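Local coordinates for protein CDP-4-keto-6-deoxy-D-glucose-3-dehydrase (Yersinia pseudotuberculosis, PDB 3BB8) that probably takes part in dideoxysugar synthesis for lipopolysaccharide as a pyridoxal phosphate-dependent dehydrase acting on CDP-4-keto-6-deoxy-D-glucose, at residues A[92-102]-A[236-245]. The protein carries 1 engineered substitution. Numbering follows the deposited sequence.
Sequences LALTALTSPKL and ELKSIIESFR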
# COMPACT_ATOMS: atom_id res chain seq x y z
N LEU A 92 8.58 -0.90 -4.91
CA LEU A 92 8.43 -0.34 -6.26
C LEU A 92 9.79 -0.05 -6.94
O LEU A 92 9.95 -0.28 -8.14
CB LEU A 92 7.58 0.94 -6.20
CG LEU A 92 6.08 0.76 -5.92
CD1 LEU A 92 5.42 2.11 -5.71
CD2 LEU A 92 5.43 0.04 -7.11
N ALA A 93 10.74 0.45 -6.16
CA ALA A 93 12.08 0.77 -6.67
C ALA A 93 12.78 -0.47 -7.24
O ALA A 93 13.27 -0.44 -8.37
CB ALA A 93 12.93 1.38 -5.55
N LEU A 94 12.80 -1.55 -6.48
CA LEU A 94 13.44 -2.79 -6.91
C LEU A 94 12.66 -3.51 -8.00
O LEU A 94 13.24 -4.05 -8.94
CB LEU A 94 13.62 -3.73 -5.71
CG LEU A 94 14.52 -4.97 -5.74
CD1 LEU A 94 13.92 -6.07 -6.61
CD2 LEU A 94 15.90 -4.57 -6.22
N THR A 95 11.34 -3.52 -7.89
CA THR A 95 10.48 -4.19 -8.86
C THR A 95 10.58 -3.56 -10.23
O THR A 95 10.66 -4.26 -11.24
CB THR A 95 9.01 -4.17 -8.41
OG1 THR A 95 8.89 -4.84 -7.15
CG2 THR A 95 8.11 -4.86 -9.46
N ALA A 96 10.58 -2.23 -10.27
CA ALA A 96 10.67 -1.48 -11.50
C ALA A 96 11.89 -1.87 -12.33
O ALA A 96 11.84 -1.89 -13.56
CB ALA A 96 10.72 -0.02 -11.18
N LEU A 97 12.99 -2.18 -11.66
CA LEU A 97 14.21 -2.56 -12.36
C LEU A 97 14.08 -3.95 -12.97
O LEU A 97 15.04 -4.45 -13.56
CB LEU A 97 15.40 -2.53 -11.41
CG LEU A 97 15.77 -1.18 -10.80
CD1 LEU A 97 16.99 -1.32 -9.90
CD2 LEU A 97 16.05 -0.19 -11.91
N THR A 98 12.92 -4.58 -12.81
CA THR A 98 12.71 -5.92 -13.38
C THR A 98 11.95 -5.80 -14.70
O THR A 98 11.72 -6.80 -15.39
CB THR A 98 11.86 -6.83 -12.46
OG1 THR A 98 10.51 -6.37 -12.45
CG2 THR A 98 12.41 -6.83 -11.03
N SER A 99 11.56 -4.58 -15.04
CA SER A 99 10.82 -4.30 -16.26
C SER A 99 11.56 -4.69 -17.53
O SER A 99 12.71 -4.31 -17.73
CB SER A 99 10.50 -2.81 -16.35
OG SER A 99 10.02 -2.50 -17.64
N PRO A 100 10.91 -5.46 -18.41
CA PRO A 100 11.55 -5.88 -19.66
C PRO A 100 11.91 -4.69 -20.55
O PRO A 100 12.61 -4.85 -21.55
CB PRO A 100 10.52 -6.81 -20.30
CG PRO A 100 9.21 -6.31 -19.74
CD PRO A 100 9.55 -6.03 -18.30
N LYS A 101 11.44 -3.50 -20.20
CA LYS A 101 11.77 -2.31 -20.96
C LYS A 101 13.25 -1.94 -20.77
O LYS A 101 13.80 -1.13 -21.53
CB LYS A 101 10.91 -1.12 -20.53
CG LYS A 101 9.44 -1.23 -20.91
CD LYS A 101 8.71 0.07 -20.64
CE LYS A 101 7.24 -0.01 -21.05
NZ LYS A 101 7.07 -0.37 -22.49
N LEU A 102 13.88 -2.53 -19.77
CA LEU A 102 15.29 -2.25 -19.48
C LEU A 102 16.21 -3.28 -20.13
O LEU A 102 17.39 -3.41 -19.79
CB LEU A 102 15.50 -2.22 -17.96
CG LEU A 102 14.65 -1.16 -17.27
CD1 LEU A 102 14.84 -1.24 -15.76
CD2 LEU A 102 15.02 0.22 -17.78
N GLU A 236 12.58 7.46 -17.68
CA GLU A 236 12.26 6.07 -17.97
C GLU A 236 11.88 5.30 -16.70
O GLU A 236 10.86 4.62 -16.67
CB GLU A 236 13.44 5.39 -18.64
CG GLU A 236 13.22 3.91 -18.91
CD GLU A 236 14.41 3.30 -19.59
OE1 GLU A 236 15.51 3.83 -19.35
OE2 GLU A 236 14.27 2.31 -20.34
N LEU A 237 12.69 5.41 -15.65
CA LEU A 237 12.40 4.71 -14.40
C LEU A 237 11.10 5.24 -13.78
O LEU A 237 10.32 4.48 -13.24
CB LEU A 237 13.55 4.87 -13.40
CG LEU A 237 14.88 4.22 -13.79
CD1 LEU A 237 15.89 4.39 -12.66
CD2 LEU A 237 14.67 2.76 -14.08
N LYS A 238 10.89 6.55 -13.88
CA LYS A 238 9.71 7.18 -13.34
C LYS A 238 8.47 6.56 -13.98
O LYS A 238 7.48 6.27 -13.30
CB LYS A 238 9.76 8.68 -13.62
CG LYS A 238 8.60 9.50 -13.10
CD LYS A 238 7.37 9.37 -13.98
CE LYS A 238 6.32 10.40 -13.61
NZ LYS A 238 5.17 10.38 -14.55
N SER A 239 8.52 6.34 -15.30
CA SER A 239 7.39 5.74 -16.00
C SER A 239 7.17 4.29 -15.62
O SER A 239 6.03 3.86 -15.47
CB SER A 239 7.57 5.85 -17.52
OG SER A 239 7.25 7.17 -17.93
N ILE A 240 8.25 3.53 -15.47
CA ILE A 240 8.13 2.13 -15.07
C ILE A 240 7.49 2.06 -13.67
O ILE A 240 6.51 1.33 -13.48
CB ILE A 240 9.52 1.42 -15.05
CG1 ILE A 240 9.94 1.03 -16.47
CG2 ILE A 240 9.45 0.14 -14.23
CD1 ILE A 240 9.89 2.13 -17.48
N ILE A 241 8.04 2.82 -12.72
CA ILE A 241 7.57 2.85 -11.33
C ILE A 241 6.07 3.12 -11.26
O ILE A 241 5.32 2.35 -10.64
CB ILE A 241 8.24 4.00 -10.50
CG1 ILE A 241 9.75 3.99 -10.70
CG2 ILE A 241 7.90 3.84 -9.00
CD1 ILE A 241 10.43 2.80 -10.16
N GLU A 242 5.66 4.23 -11.86
CA GLU A 242 4.26 4.66 -11.87
C GLU A 242 3.33 3.56 -12.38
O GLU A 242 2.23 3.38 -11.85
CB GLU A 242 4.12 5.92 -12.74
CG GLU A 242 2.74 6.57 -12.68
CD GLU A 242 2.75 7.98 -13.27
OE1 GLU A 242 3.22 8.14 -14.42
OE2 GLU A 242 2.28 8.92 -12.59
N SER A 243 3.77 2.85 -13.41
CA SER A 243 2.99 1.76 -13.98
C SER A 243 2.79 0.65 -12.94
O SER A 243 1.68 0.16 -12.75
CB SER A 243 3.70 1.20 -15.21
OG SER A 243 3.02 0.07 -15.73
N PHE A 244 3.87 0.27 -12.27
CA PHE A 244 3.80 -0.76 -11.24
C PHE A 244 2.90 -0.31 -10.08
O PHE A 244 2.15 -1.10 -9.52
CB PHE A 244 5.20 -1.07 -10.72
CG PHE A 244 5.95 -2.07 -11.55
CD1 PHE A 244 5.53 -3.40 -11.59
CD2 PHE A 244 7.10 -1.71 -12.25
CE1 PHE A 244 6.25 -4.36 -12.32
CE2 PHE A 244 7.82 -2.65 -12.98
CZ PHE A 244 7.40 -3.98 -13.01
N ARG A 245 2.98 0.97 -9.75
CA ARG A 245 2.16 1.49 -8.67
C ARG A 245 0.70 1.53 -9.09
O ARG A 245 -0.19 1.25 -8.29
CB ARG A 245 2.61 2.91 -8.27
CG ARG A 245 1.84 3.44 -7.06
CD ARG A 245 2.00 4.95 -6.87
NE ARG A 245 1.41 5.72 -7.96
CZ ARG A 245 1.62 7.03 -8.15
NH1 ARG A 245 2.40 7.72 -7.32
NH2 ARG A 245 1.05 7.64 -9.18
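L92 starts the contact by running its two methyl branches along the last turn of helix 236-245. CD2 of L92 lies 3.8 Å from CB of F244, and its CD1 3.9 Å from CB of R245. The R245 chain bends at its third torsion (chi3 66°), and NH1 hydrogen-bonds to the carbonyl oxygen of T82. One turn further on, the methyl of T95 sits over one face of the F244 ring as a CH-pi contact, CG2 3.7 Å from the centroid and 20° off the normal. With CG2 anti to the backbone N, OG1 makes hydrogen bonds with the L91 carbonyl oxygen and OD1 of N130. The F244 ring also stacks with H284. A96, where the backbones come nearest, meets both I240 and F244, its CA lying 3.4 Å from CE2 of the ring. In this aspartate aminotransferase fold, segments 92-96 and 236-245 of helices 86-96 and 235-245 run at 110°, their axes 9.0 Å apart at the closest point, beside strands 79-83 and 228-232 of the large sheet; the former helix begins at G86, which binds pyridoxal 5'-phosphate. A type I turn from A96 to S99 then redirects the chain. L97 bridges to L237 through their CD2 methyls, 3.9 Å apart, and also packs on W187 and I189. CB of S99 leans on I240 at 3.8 Å from CG2. L102 sets CD2 against the extended E236, 3.4 Å from OE2.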